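Local coordinates for protein (2Z,6E)-hedycaryol synthase (Kitasatospora setae, PDB 4MC3) that cyclises (2E,6E)-farnesyl diphosphate to (2Z,6E)-hedycaryol by a magnesium-dependent 1,11-closure that releases diphosphate and takes up water, at residues A[59-64]-A[296-301]; A[192-197]-A[285-290]. All coordinates share one frame; numbering follows the deposited sequence.

Interaction 1 (A[59-64]-A[296-301])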
# COMPACT_ATOMS: atom_id res chain seq x y z
N VAL A 59 -2.01 -9.30 0.87
CA VAL A 59 -1.48 -8.44 -0.18
C VAL A 59 -0.96 -9.20 -1.40
O VAL A 59 -1.17 -8.81 -2.54
CB VAL A 59 -0.35 -7.48 0.36
CG1 VAL A 59 0.22 -6.68 -0.80
CG2 VAL A 59 -0.89 -6.58 1.46
N TRP A 60 -0.23 -10.30 -1.12
CA TRP A 60 0.42 -11.11 -2.11
C TRP A 60 -0.05 -12.55 -2.06
O TRP A 60 0.77 -13.46 -1.88
CB TRP A 60 1.97 -11.06 -1.98
CG TRP A 60 2.53 -9.68 -2.02
CD1 TRP A 60 2.66 -8.86 -3.10
CD2 TRP A 60 3.08 -8.97 -0.91
NE1 TRP A 60 3.22 -7.66 -2.72
CE2 TRP A 60 3.47 -7.70 -1.37
CE3 TRP A 60 3.24 -9.27 0.45
CZ2 TRP A 60 4.07 -6.79 -0.54
CZ3 TRP A 60 3.79 -8.34 1.29
CH2 TRP A 60 4.19 -7.09 0.79
N PRO A 61 -1.37 -12.78 -2.26
CA PRO A 61 -1.87 -14.17 -2.14
C PRO A 61 -1.30 -15.17 -3.10
O PRO A 61 -1.31 -16.36 -2.79
CB PRO A 61 -3.39 -14.01 -2.34
CG PRO A 61 -3.51 -12.73 -3.17
CD PRO A 61 -2.43 -11.83 -2.56
N ARG A 62 -0.80 -14.71 -4.26
CA ARG A 62 -0.28 -15.57 -5.30
C ARG A 62 1.24 -15.72 -5.28
O ARG A 62 1.81 -16.37 -6.17
CB ARG A 62 -0.73 -15.05 -6.66
CG ARG A 62 -2.27 -15.07 -6.71
CD ARG A 62 -2.79 -14.45 -8.00
NE ARG A 62 -4.25 -14.46 -8.03
CZ ARG A 62 -5.00 -14.34 -9.14
NH1 ARG A 62 -4.40 -14.20 -10.31
NH2 ARG A 62 -6.32 -14.41 -9.10
N ALA A 63 1.90 -15.04 -4.36
CA ALA A 63 3.34 -15.08 -4.36
C ALA A 63 3.92 -16.43 -3.95
O ALA A 63 3.34 -17.14 -3.12
CB ALA A 63 3.83 -14.04 -3.38
N ASP A 64 5.08 -16.74 -4.47
CA ASP A 64 5.91 -17.80 -3.94
C ASP A 64 6.45 -17.43 -2.55
O ASP A 64 6.37 -16.27 -2.12
CB ASP A 64 7.06 -18.00 -4.93
CG ASP A 64 7.91 -16.76 -5.07
OD1 ASP A 64 7.51 -15.80 -5.78
OD2 ASP A 64 8.98 -16.74 -4.45
N ALA A 296 -2.90 -7.24 -12.41
CA ALA A 296 -4.18 -6.54 -12.24
C ALA A 296 -5.22 -7.36 -11.46
O ALA A 296 -5.99 -6.83 -10.65
CB ALA A 296 -4.74 -6.17 -13.60
N ALA A 297 -5.24 -8.68 -11.65
CA ALA A 297 -6.09 -9.54 -10.82
C ALA A 297 -5.72 -9.51 -9.36
O ALA A 297 -6.58 -9.63 -8.47
CB ALA A 297 -6.09 -10.99 -11.32
N ASN A 298 -4.43 -9.34 -9.08
CA ASN A 298 -3.98 -9.23 -7.69
C ASN A 298 -4.42 -7.91 -7.05
O ASN A 298 -4.79 -7.85 -5.87
CB ASN A 298 -2.44 -9.37 -7.60
CG ASN A 298 -1.98 -9.49 -6.20
OD1 ASN A 298 -1.36 -8.55 -5.62
ND2 ASN A 298 -2.29 -10.60 -5.62
N VAL A 299 -4.33 -6.84 -7.82
CA VAL A 299 -4.81 -5.53 -7.37
C VAL A 299 -6.30 -5.69 -6.99
O VAL A 299 -6.71 -5.36 -5.86
CB VAL A 299 -4.62 -4.41 -8.40
CG1 VAL A 299 -5.36 -3.15 -7.98
CG2 VAL A 299 -3.15 -4.16 -8.66
N ALA A 300 -7.08 -6.29 -7.89
CA ALA A 300 -8.49 -6.53 -7.59
C ALA A 300 -8.75 -7.41 -6.34
O ALA A 300 -9.58 -7.08 -5.51
CB ALA A 300 -9.18 -7.10 -8.80
N ALA A 301 -8.01 -8.52 -6.22
CA ALA A 301 -8.09 -9.40 -5.06
C ALA A 301 -7.91 -8.61 -3.81
O ALA A 301 -8.55 -8.89 -2.83
CB ALA A 301 -7.02 -10.50 -5.13

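Interaction 2 (A[192-197]-A[285-290])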
# COMPACT_ATOMS: atom_id res chain seq x y z
N LEU A 192 5.90 -12.56 -10.51
CA LEU A 192 5.42 -12.74 -11.87
C LEU A 192 6.57 -13.45 -12.68
O LEU A 192 7.71 -13.42 -12.28
CB LEU A 192 5.10 -11.38 -12.49
CG LEU A 192 4.00 -10.55 -11.80
CD1 LEU A 192 3.88 -9.20 -12.47
CD2 LEU A 192 2.68 -11.28 -11.79
N PRO A 193 6.20 -14.06 -13.80
CA PRO A 193 7.18 -14.67 -14.72
C PRO A 193 8.15 -13.65 -15.28
O PRO A 193 9.29 -13.98 -15.53
CB PRO A 193 6.29 -15.25 -15.84
CG PRO A 193 4.99 -15.51 -15.15
CD PRO A 193 4.82 -14.33 -14.21
N ILE A 194 7.73 -12.39 -15.38
CA ILE A 194 8.64 -11.34 -15.74
C ILE A 194 8.10 -10.06 -15.13
O ILE A 194 6.90 -9.96 -14.81
CB ILE A 194 8.76 -11.17 -17.26
CG1 ILE A 194 7.38 -10.84 -17.85
CG2 ILE A 194 9.51 -12.39 -17.84
CD1 ILE A 194 7.48 -10.60 -19.32
N PHE A 195 8.99 -9.09 -14.98
CA PHE A 195 8.56 -7.76 -14.57
C PHE A 195 7.68 -7.12 -15.65
O PHE A 195 7.85 -7.37 -16.86
CB PHE A 195 9.78 -6.87 -14.21
CG PHE A 195 10.44 -7.23 -12.95
CD1 PHE A 195 10.21 -6.50 -11.82
CD2 PHE A 195 11.26 -8.37 -12.85
CE1 PHE A 195 10.76 -6.87 -10.62
CE2 PHE A 195 11.83 -8.71 -11.66
CZ PHE A 195 11.56 -7.99 -10.53
N LEU A 196 6.77 -6.23 -15.24
CA LEU A 196 5.98 -5.47 -16.19
C LEU A 196 6.89 -4.60 -17.07
O LEU A 196 7.80 -3.97 -16.59
CB LEU A 196 4.96 -4.58 -15.50
CG LEU A 196 3.93 -5.18 -14.52
CD1 LEU A 196 3.11 -4.11 -13.87
CD2 LEU A 196 3.07 -6.20 -15.25
N PRO A 197 6.60 -4.55 -18.35
CA PRO A 197 7.30 -3.53 -19.13
C PRO A 197 6.94 -2.13 -18.61
O PRO A 197 5.78 -1.90 -18.21
CB PRO A 197 6.73 -3.72 -20.53
CG PRO A 197 6.18 -5.12 -20.58
CD PRO A 197 5.72 -5.40 -19.16
N PRO A 285 4.68 -9.41 -26.08
CA PRO A 285 4.82 -10.85 -26.00
C PRO A 285 3.79 -11.43 -25.07
O PRO A 285 3.34 -10.74 -24.12
CB PRO A 285 6.21 -11.03 -25.39
CG PRO A 285 6.95 -9.77 -25.68
CD PRO A 285 5.91 -8.69 -25.71
N SER A 286 3.42 -12.67 -25.33
CA SER A 286 2.43 -13.36 -24.49
C SER A 286 2.80 -13.37 -23.03
O SER A 286 1.94 -13.16 -22.17
CB SER A 286 2.27 -14.81 -24.98
OG SER A 286 1.90 -14.77 -26.35
N ARG A 287 4.08 -13.57 -22.74
CA ARG A 287 4.51 -13.63 -21.34
C ARG A 287 4.21 -12.32 -20.61
O ARG A 287 3.82 -12.32 -19.43
CB ARG A 287 6.01 -13.90 -21.34
CG ARG A 287 6.61 -14.06 -19.98
CD ARG A 287 8.09 -14.27 -20.24
NE ARG A 287 8.59 -15.29 -19.41
CZ ARG A 287 9.87 -15.39 -19.13
NH1 ARG A 287 10.76 -14.53 -19.70
NH2 ARG A 287 10.25 -16.32 -18.26
N ALA A 288 4.44 -11.19 -21.29
CA ALA A 288 4.20 -9.88 -20.69
C ALA A 288 2.74 -9.61 -20.51
O ALA A 288 2.31 -9.04 -19.49
CB ALA A 288 4.88 -8.76 -21.48
N ARG A 289 1.92 -10.00 -21.51
CA ARG A 289 0.46 -9.85 -21.37
C ARG A 289 -0.08 -10.64 -20.18
O ARG A 289 -0.86 -10.10 -19.38
CB ARG A 289 -0.27 -10.30 -22.64
CG ARG A 289 0.12 -9.48 -23.84
CD ARG A 289 -0.42 -10.19 -25.08
NE ARG A 289 -0.21 -9.42 -26.30
CZ ARG A 289 -1.16 -8.69 -26.90
NH1 ARG A 289 -2.40 -8.62 -26.41
NH2 ARG A 289 -0.86 -8.03 -28.01
N GLU A 290 0.39 -11.87 -20.03
CA GLU A 290 -0.02 -12.73 -18.93
C GLU A 290 0.37 -12.12 -17.58
O GLU A 290 -0.43 -12.11 -16.63
CB GLU A 290 0.62 -14.13 -19.10
CG GLU A 290 0.31 -15.15 -18.00
CD GLU A 290 1.14 -16.42 -18.14
OE1 GLU A 290 1.49 -16.80 -19.29
OE2 GLU A 290 1.45 -17.04 -17.10

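Interaction 1 (A[59-64]-A[296-301])
W60 and N298 bring the backbones closest, their CA atoms 7.4 Å apart, where the chain leaves helix 52-59 in a type I turn and passes beside helix 286-309. The turn runs from W60 to A63, closed by A63 N on W60 O, and proline suits P61, its second residue, because the ring fixes the phi angle needed there. N298 reaches out from the helix with CG anti to the backbone N (chi1 -171°), which carries its amide in between the P61 ring and the last carbonyl of helix 52-59. As modelled, N298 OD1 lies 3.1 Å from V59 O; two oxygens this close suggest that the amide should be turned over, and V59 O may then accept a hydrogen bond. On the outer side, R62 stretches across with its chain extended from CG to NE, and its NH1 comes obliquely to 3.8 Å from A297 CB. The small methyl of A297 leaves room for this large group, whose charge is met by E16 and D294. The CB of W60 points away from helix 286-309, and its NE1 donates to L184 O, while V59 CG1 sits 3.5 Å above the centre of the W60 indole. Beyond the turn, D64 caps helix 65-84, at whose far end the DDXXXE motif begins. The side chain of V59 lies about 5 Å from the bound nerolidol, so this turn stands close behind the pocket. The chemistry is thus graded: a proline ring and one amide inside, a charge paired with E16 and D294 outside.

Interaction 2 (A[192-197]-A[285-290])
A288, which meets I194 and P197 across this contact, gives its backbone N to P285 O in a weak bond of 3.1 Å, and R289 N reaches the same oxygen, so two donors hold the start of helix 286-309. Proline suits P285, the N-cap, since the position asks for no backbone N-H. A288 has no more than a methyl for a side chain, so I194 CD1 can come down to 3.6 Å from its CA and 3.8 Å from its CB, and the P197 ring meets that CB through CG at 4.0 Å. I194 has CG1 set between the backbone N and the carbonyl carbon (chi1 60°), which sends CD1 toward the helix and leaves CG2 to meet R287. The arginine lies obliquely across the isoleucine: its CG is 3.6 Å from I194 CD1, and a bend at chi3 (-137°) lays one face of the guanidinium over I194 CG2, packed tightly at 3.1 Å from R287 NH1. P193 O lies on that face too, 3.7 Å from R287 NH2 and above the plane, where the N-H bonds do not point. In this all-helical class I terpene synthase fold, the loop between helices 181-188 and 198-201 is thereby fastened against the outer end of the last modelled helix. With an alanine here in place of I194, the aliphatic part of R287 would probably lose its apolar mate and the guanidinium be freer to turn. P193, exposed beside it, touches E290 only loosely, P193 CG standing 4.3 Å from E290 OE2. L196 sets its side chain against A292 and Y295 of the same helix, and its backbone N donates a hydrogen bond to the carboxylate of E189.

Overall arrangement
Both interactions pin a loop to helix 286-309, interaction 2 at its N-terminal start and interaction 1 about three turns further on; their centres are 15 Å apart and their nearest atoms about 6 Å. Interaction 1 is buried and lies near the bound nerolidol, whereas interaction 2 is at the surface, its centre 22 Å from the centre of the chain and away from the active site. Place and chemistry go together: the inner contact buries a side-chain amide and a helix-end carbonyl, the outer one sets an isoleucine and prolines against a methyl and an arginine. Along the sequence, 192-197 and 285-290 fall within the span that 59-64 and 296-301 close.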